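Local coordinates for hydrolase, haloacid dehalogenase-like family (Pseudomonas syringae pv. tomato, PDB 3S6J), which probably hydrolyses sugar phosphates with the help of a bound metal ion, through the haloacid dehalogenase-like domain present here, the C-terminal part of a longer protein, at residues S8-L13 against C167-D172; A162-C167 against C183-V188; C111-G116 against D151-A156. All coordinates share one frame; numbering follows the deposited sequence.

Contact 1 (S8-L13 against C167-D172); sequences SFIFDL and CLVIGD. With CA (calcium ion), chain M.
D12 and D172 meet across a calcium ion, which lies 2.5 Å from D12 OD2 and 2.4 Å from D172 OD1. The two oxygens come within 2.9 Å of each other because both bind the same ion, and the carboxylate planes differ by only 15°. Three waters and a backbone oxygen of D14 complete the coordination. CG of D12 lies anti to its backbone N (chi1 168°), which carries the carboxylate beyond the strand end to the metal. T16 OG1 hydrogen-bonds D12 OD2, and K147 forms a salt bridge with D12 OD1. Both aspartates follow neighbouring parallel strands of the Rossmann-like HAD core, and D12 and D14 fit the family's DxDx(T/V) signature. The strands are joined by four nearly straight backbone hydrogen bonds, the last from D12 N to I170 O at 2.8 Å. On one face, F11 and I170 lie side by side, with CE1 3.6 Å from I170 CD1. The same methyl reaches the edge of the F9 ring, while L168 CD1 touches F9 CE2 at 3.7 Å. Helix 96-105 packs against both phenylalanines. On the other face, I10 CD1 rests 3.9 Å from C167 SG, beneath helix 151-160.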
# COMPACT_ATOMS: atom_id res chain seq x y z
N SER E 8 16.42 22.50 -10.88
CA SER E 8 17.04 21.21 -11.18
C SER E 8 16.29 20.11 -10.41
O SER E 8 15.76 20.35 -9.33
CB SER E 8 18.52 21.22 -10.80
OG SER E 8 19.23 22.15 -11.60
N PHE E 9 16.25 18.90 -10.98
CA PHE E 9 15.32 17.88 -10.52
C PHE E 9 15.98 16.61 -10.02
O PHE E 9 16.77 15.98 -10.73
CB PHE E 9 14.32 17.53 -11.63
CG PHE E 9 13.35 18.64 -11.95
CD1 PHE E 9 13.76 19.75 -12.67
CD2 PHE E 9 12.04 18.57 -11.53
CE1 PHE E 9 12.86 20.78 -12.98
CE2 PHE E 9 11.13 19.59 -11.82
CZ PHE E 9 11.55 20.70 -12.54
N ILE E 10 15.64 16.22 -8.80
CA ILE E 10 16.10 14.94 -8.26
C ILE E 10 14.92 13.98 -8.10
O ILE E 10 14.05 14.20 -7.26
CB ILE E 10 16.83 15.10 -6.92
CG1 ILE E 10 17.95 16.13 -7.05
CG2 ILE E 10 17.38 13.77 -6.49
CD1 ILE E 10 18.60 16.54 -5.74
N PHE E 11 14.90 12.94 -8.92
CA PHE E 11 13.78 12.01 -8.94
C PHE E 11 14.11 10.74 -8.17
O PHE E 11 15.19 10.15 -8.34
CB PHE E 11 13.46 11.60 -10.38
CG PHE E 11 12.77 12.66 -11.19
CD1 PHE E 11 11.40 12.79 -11.17
CD2 PHE E 11 13.50 13.49 -12.03
CE1 PHE E 11 10.76 13.75 -11.95
CE2 PHE E 11 12.87 14.45 -12.80
CZ PHE E 11 11.51 14.59 -12.76
N ASP E 12 13.19 10.31 -7.31
CA ASP E 12 13.24 8.95 -6.83
C ASP E 12 12.83 8.03 -8.00
O ASP E 12 12.34 8.53 -9.03
CB ASP E 12 12.30 8.78 -5.64
CG ASP E 12 12.10 7.33 -5.28
OD1 ASP E 12 13.06 6.70 -4.81
OD2 ASP E 12 10.97 6.82 -5.48
N LEU E 13 13.04 6.72 -7.88
CA LEU E 13 12.77 5.83 -9.02
C LEU E 13 11.58 4.89 -8.79
O LEU E 13 10.50 5.08 -9.34
CB LEU E 13 14.03 5.04 -9.37
CG LEU E 13 14.00 4.10 -10.58
CD1 LEU E 13 13.44 4.78 -11.85
CD2 LEU E 13 15.42 3.55 -10.83
N CYS E 167 17.24 22.83 -5.97
CA CYS E 167 16.74 21.53 -6.39
C CYS E 167 15.32 21.22 -5.92
O CYS E 167 14.90 21.62 -4.82
CB CYS E 167 17.68 20.42 -5.92
SG CYS E 167 19.19 20.26 -6.91
N LEU E 168 14.59 20.50 -6.76
CA LEU E 168 13.30 19.96 -6.38
C LEU E 168 13.41 18.44 -6.26
O LEU E 168 13.75 17.75 -7.22
CB LEU E 168 12.27 20.29 -7.45
CG LEU E 168 10.79 20.36 -7.09
CD1 LEU E 168 9.99 20.14 -8.36
CD2 LEU E 168 10.42 19.33 -6.05
N VAL E 169 13.15 17.93 -5.06
CA VAL E 169 13.12 16.49 -4.87
C VAL E 169 11.74 15.96 -5.17
O VAL E 169 10.73 16.48 -4.67
CB VAL E 169 13.56 16.10 -3.43
CG1 VAL E 169 13.32 14.62 -3.18
CG2 VAL E 169 15.03 16.43 -3.24
N ILE E 170 11.69 14.93 -6.01
CA ILE E 170 10.42 14.28 -6.33
C ILE E 170 10.45 12.83 -5.88
O ILE E 170 11.33 12.07 -6.28
CB ILE E 170 10.08 14.38 -7.83
CG1 ILE E 170 10.08 15.86 -8.25
CG2 ILE E 170 8.74 13.71 -8.10
CD1 ILE E 170 9.45 16.12 -9.56
N GLY E 171 9.49 12.45 -5.04
CA GLY E 171 9.53 11.15 -4.38
C GLY E 171 8.14 10.65 -4.03
O GLY E 171 7.16 11.41 -4.13
N ASP E 172 8.04 9.39 -3.65
CA ASP E 172 6.73 8.82 -3.34
C ASP E 172 6.67 8.38 -1.90
O ASP E 172 5.64 7.88 -1.46
CB ASP E 172 6.45 7.60 -4.22
CG ASP E 172 7.36 6.44 -3.88
OD1 ASP E 172 8.57 6.65 -3.90
OD2 ASP E 172 6.88 5.33 -3.57
CA CA M . 10.40 5.09 -3.73
O HOH W 1 11.48 6.22 -1.88
O HOH W 2 8.77 3.76 -2.09
O HOH W 3 11.93 3.14 -3.14

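Contact 2 (A162-C167 against C183-V188); sequences APIDEC and CKATGV
The turn that presents I164 to C183 and A185 is pinned by a backbone hydrogen bond from E166 N to P163 O, 2.9 Å long. A weak one from C167 N to I164 O follows it. I164 gives the largest share of the contact: its CG1, anti to the backbone N (chi1 -170°), reaches out to C183 SG at 3.7 Å, with CD1 beside the same sulfur. The other branch, CG2, lies 3.7 Å from the carbonyl oxygen C183 O, so its two branches meet the sulfur and the carbonyl of C183. A185 fills the next position, its methyl CB 3.7 Å from I164 O and 4.1 Å from C167 O. No hydrogen bond spans the two segments, and packing alone joins them. L154, on helix 151-160, touches both I164 and C183. A185 directly follows the end of helix 174-182, where K184, with positive phi (62°), is the C-prime residue of a Schellman motif that turns the chain back toward the sheet. From T186 onward the chain pairs with strand 167-171. The contact thus brings together the entrance and the return of a beta-alpha-beta crossover, strand 167-171, helix 174-182 and strand 186-190, in the Rossmann-like core.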
# COMPACT_ATOMS: atom_id res chain seq x y z
N ALA E 162 24.11 21.32 -9.62
CA ALA E 162 23.16 22.24 -9.01
C ALA E 162 23.33 22.29 -7.50
O ALA E 162 23.53 21.27 -6.85
CB ALA E 162 21.75 21.84 -9.37
N PRO E 163 23.23 23.50 -6.92
CA PRO E 163 23.24 23.61 -5.46
C PRO E 163 21.98 22.92 -4.95
O PRO E 163 20.95 22.98 -5.64
CB PRO E 163 23.15 25.12 -5.22
CG PRO E 163 23.38 25.77 -6.56
CD PRO E 163 22.92 24.78 -7.57
N ILE E 164 22.05 22.26 -3.79
CA ILE E 164 20.92 21.47 -3.31
C ILE E 164 19.70 22.34 -3.06
O ILE E 164 18.57 21.84 -3.06
CB ILE E 164 21.26 20.67 -2.04
CG1 ILE E 164 20.14 19.67 -1.73
CG2 ILE E 164 21.49 21.61 -0.87
CD1 ILE E 164 20.01 18.51 -2.71
N ASP E 165 19.92 23.64 -2.89
CA ASP E 165 18.82 24.56 -2.62
C ASP E 165 18.16 25.08 -3.89
O ASP E 165 17.14 25.76 -3.83
CB ASP E 165 19.28 25.71 -1.72
CG ASP E 165 20.71 26.14 -2.02
OD1 ASP E 165 20.89 27.26 -2.57
OD2 ASP E 165 21.65 25.35 -1.73
N GLU E 166 18.75 24.77 -5.04
CA GLU E 166 18.10 25.06 -6.32
C GLU E 166 17.41 23.81 -6.85
O GLU E 166 17.02 23.74 -8.02
CB GLU E 166 19.12 25.54 -7.36
CG GLU E 166 19.38 27.04 -7.35
CD GLU E 166 20.32 27.48 -8.47
OE1 GLU E 166 20.11 27.08 -9.64
OE2 GLU E 166 21.27 28.23 -8.17
N CYS E 167 17.24 22.83 -5.97
CA CYS E 167 16.74 21.53 -6.39
C CYS E 167 15.32 21.22 -5.92
O CYS E 167 14.90 21.62 -4.82
CB CYS E 167 17.68 20.42 -5.92
SG CYS E 167 19.19 20.26 -6.91
N CYS E 183 18.22 18.12 3.96
CA CYS E 183 19.19 18.95 3.25
C CYS E 183 18.56 20.25 2.77
O CYS E 183 19.13 20.94 1.94
CB CYS E 183 19.85 18.19 2.09
SG CYS E 183 18.70 17.51 0.88
N LYS E 184 17.39 20.55 3.31
CA LYS E 184 16.70 21.81 3.04
C LYS E 184 16.31 22.00 1.57
O LYS E 184 16.31 23.12 1.07
CB LYS E 184 17.54 23.00 3.53
CG LYS E 184 18.06 22.87 5.00
CD LYS E 184 16.98 22.34 5.93
CE LYS E 184 17.20 22.73 7.40
NZ LYS E 184 18.61 22.73 7.76
N ALA E 185 16.02 20.91 0.86
CA ALA E 185 15.52 21.02 -0.51
C ALA E 185 13.99 21.12 -0.49
O ALA E 185 13.36 20.98 0.56
CB ALA E 185 15.97 19.82 -1.34
N THR E 186 13.39 21.34 -1.64
CA THR E 186 11.94 21.41 -1.69
C THR E 186 11.43 20.06 -2.11
O THR E 186 11.82 19.54 -3.14
CB THR E 186 11.47 22.46 -2.68
OG1 THR E 186 12.05 23.72 -2.32
CG2 THR E 186 9.94 22.55 -2.68
N GLY E 187 10.56 19.48 -1.29
CA GLY E 187 10.07 18.14 -1.52
C GLY E 187 8.66 18.14 -2.07
O GLY E 187 7.79 18.90 -1.62
N VAL E 188 8.45 17.29 -3.06
CA VAL E 188 7.15 17.12 -3.70
C VAL E 188 6.85 15.62 -3.73
O VAL E 188 7.70 14.82 -4.14
CB VAL E 188 7.17 17.69 -5.13
CG1 VAL E 188 5.98 17.19 -5.93
CG2 VAL E 188 7.18 19.21 -5.08

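Contact 3 (C111-G116 against D151-A156); sequences CIATSG and DLFLAA
A113 lays its methyl group against the rim of the F153 ring, CB lying near the ring plane 3.8 Å from F153 CD1 and 3.9 Å from CE1. F153 starts out from the helix facing away from the strand. With CG anti to the carbonyl carbon (chi1 -67°), however, the ring swings back and offers its edge to the alanine. The same methyl is 4.3 Å from L152 CB and 4.3 Å from A156 CB, so a single small side chain takes up one turn of helix 151-160. Two residues earlier on the strand, C111 SG sits against A156 CB at 3.7 Å, its sulfur brought over A156 by lying anti to the backbone N (chi1 -171°). Small residues at these positions are consistent with the close approach of the helix, the axis of 151-156 passing 8.3 Å from that of strand 111-113 and running nearly antiparallel to it (164°). This is the usual alpha/beta layering of a Rossmann-like HAD core, a helix laid over the parallel sheet on the face that also carries I10. The F153 ring is further bordered by I10 and V169 of the sheet and by D176 and A179 of helix 174-182. Past the strand end, the branched head of L152 packs on the backbone of the following loop, CG 3.7 Å from T114 O. T114 itself points away from the helix, and its OG1 accepts a hydrogen bond from G116 N at 3.0 Å in an ST turn. Its side chain comes near D12 and D14 at the calcium site, a position consistent with the conserved Ser/Thr of HAD motif II, which in relatives contacts the substrate phosphate. Next to it, S115 OG is hydrogen-bonded to G49 O and K147 N, while K147 NZ reaches A113 O.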
# COMPACT_ATOMS: atom_id res chain seq x y z
N CYS E 111 18.45 14.32 -12.07
CA CYS E 111 19.21 13.16 -11.67
C CYS E 111 18.28 12.19 -10.96
O CYS E 111 17.34 12.60 -10.30
CB CYS E 111 20.35 13.57 -10.74
SG CYS E 111 21.51 12.24 -10.36
N ILE E 112 18.55 10.89 -11.11
CA ILE E 112 17.78 9.90 -10.38
C ILE E 112 18.54 9.55 -9.13
O ILE E 112 19.77 9.50 -9.14
CB ILE E 112 17.46 8.67 -11.25
CG1 ILE E 112 16.31 9.02 -12.20
CG2 ILE E 112 17.11 7.46 -10.38
CD1 ILE E 112 16.14 8.05 -13.35
N ALA E 113 17.82 9.38 -8.02
CA ALA E 113 18.43 9.08 -6.73
C ALA E 113 17.61 8.03 -5.99
O ALA E 113 16.48 8.31 -5.56
CB ALA E 113 18.57 10.34 -5.89
N THR E 114 18.18 6.83 -5.85
CA THR E 114 17.47 5.67 -5.31
C THR E 114 18.25 5.00 -4.17
O THR E 114 19.48 4.94 -4.19
CB THR E 114 17.17 4.63 -6.44
OG1 THR E 114 16.55 3.47 -5.87
CG2 THR E 114 18.45 4.20 -7.16
N SER E 115 17.52 4.50 -3.16
CA SER E 115 18.14 3.71 -2.07
C SER E 115 18.45 2.30 -2.54
O SER E 115 19.14 1.55 -1.85
CB SER E 115 17.23 3.64 -0.84
OG SER E 115 17.05 4.91 -0.24
N GLY E 116 17.91 1.92 -3.70
CA GLY E 116 18.27 0.67 -4.33
C GLY E 116 19.73 0.64 -4.76
O GLY E 116 20.36 1.69 -4.98
N ASP E 151 22.32 11.92 2.03
CA ASP E 151 23.45 11.55 1.19
C ASP E 151 23.14 11.48 -0.29
O ASP E 151 23.79 12.15 -1.09
CB ASP E 151 24.03 10.21 1.63
CG ASP E 151 25.30 10.37 2.44
OD1 ASP E 151 25.53 11.50 2.93
OD2 ASP E 151 26.06 9.38 2.57
N LEU E 152 22.15 10.65 -0.64
CA LEU E 152 21.80 10.43 -2.04
C LEU E 152 21.47 11.73 -2.79
O LEU E 152 21.86 11.90 -3.95
CB LEU E 152 20.62 9.46 -2.17
CG LEU E 152 20.79 7.94 -2.39
CD1 LEU E 152 22.14 7.57 -2.97
CD2 LEU E 152 20.54 7.17 -1.13
N PHE E 153 20.73 12.63 -2.15
CA PHE E 153 20.26 13.83 -2.84
C PHE E 153 21.40 14.80 -3.05
O PHE E 153 21.47 15.49 -4.07
CB PHE E 153 19.11 14.49 -2.08
CG PHE E 153 17.84 13.65 -2.04
CD1 PHE E 153 17.62 12.66 -2.99
CD2 PHE E 153 16.87 13.87 -1.08
CE1 PHE E 153 16.46 11.90 -2.96
CE2 PHE E 153 15.71 13.11 -1.05
CZ PHE E 153 15.51 12.12 -1.99
N LEU E 154 22.28 14.86 -2.05
CA LEU E 154 23.47 15.69 -2.11
C LEU E 154 24.39 15.23 -3.23
O LEU E 154 24.91 16.05 -3.99
CB LEU E 154 24.22 15.65 -0.76
CG LEU E 154 23.40 16.18 0.43
CD1 LEU E 154 24.12 16.02 1.74
CD2 LEU E 154 23.01 17.64 0.20
N ALA E 155 24.59 13.92 -3.34
CA ALA E 155 25.41 13.36 -4.41
C ALA E 155 24.77 13.63 -5.77
O ALA E 155 25.46 13.86 -6.75
CB ALA E 155 25.62 11.85 -4.21
N ALA E 156 23.44 13.63 -5.80
CA ALA E 156 22.70 13.91 -7.02
C ALA E 156 22.81 15.38 -7.41
O ALA E 156 23.06 15.70 -8.57
CB ALA E 156 21.24 13.52 -6.85

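From the N terminus, strand 8-11 enters the middle of the parallel sheet, and its partner 167-172 arrives more than 150 residues later, so contact 1 closes a long loop. Contact 3 lies wholly within that loop: strand 110-113, the other neighbour of 8-11, is met by helix 151-160 before the chain returns. Contact 2 opens at 162-167, after contact 3 has closed, and ends at 183-188, beyond the close of contact 1, so contacts 1 and 2 cross and share C167. The backbone of V169 hydrogen-bonds with those of T186 and V188, tying contacts 1 and 2 within the sheet, while I164 packs on helix 151-160, so that one helix joins contacts 2 and 3.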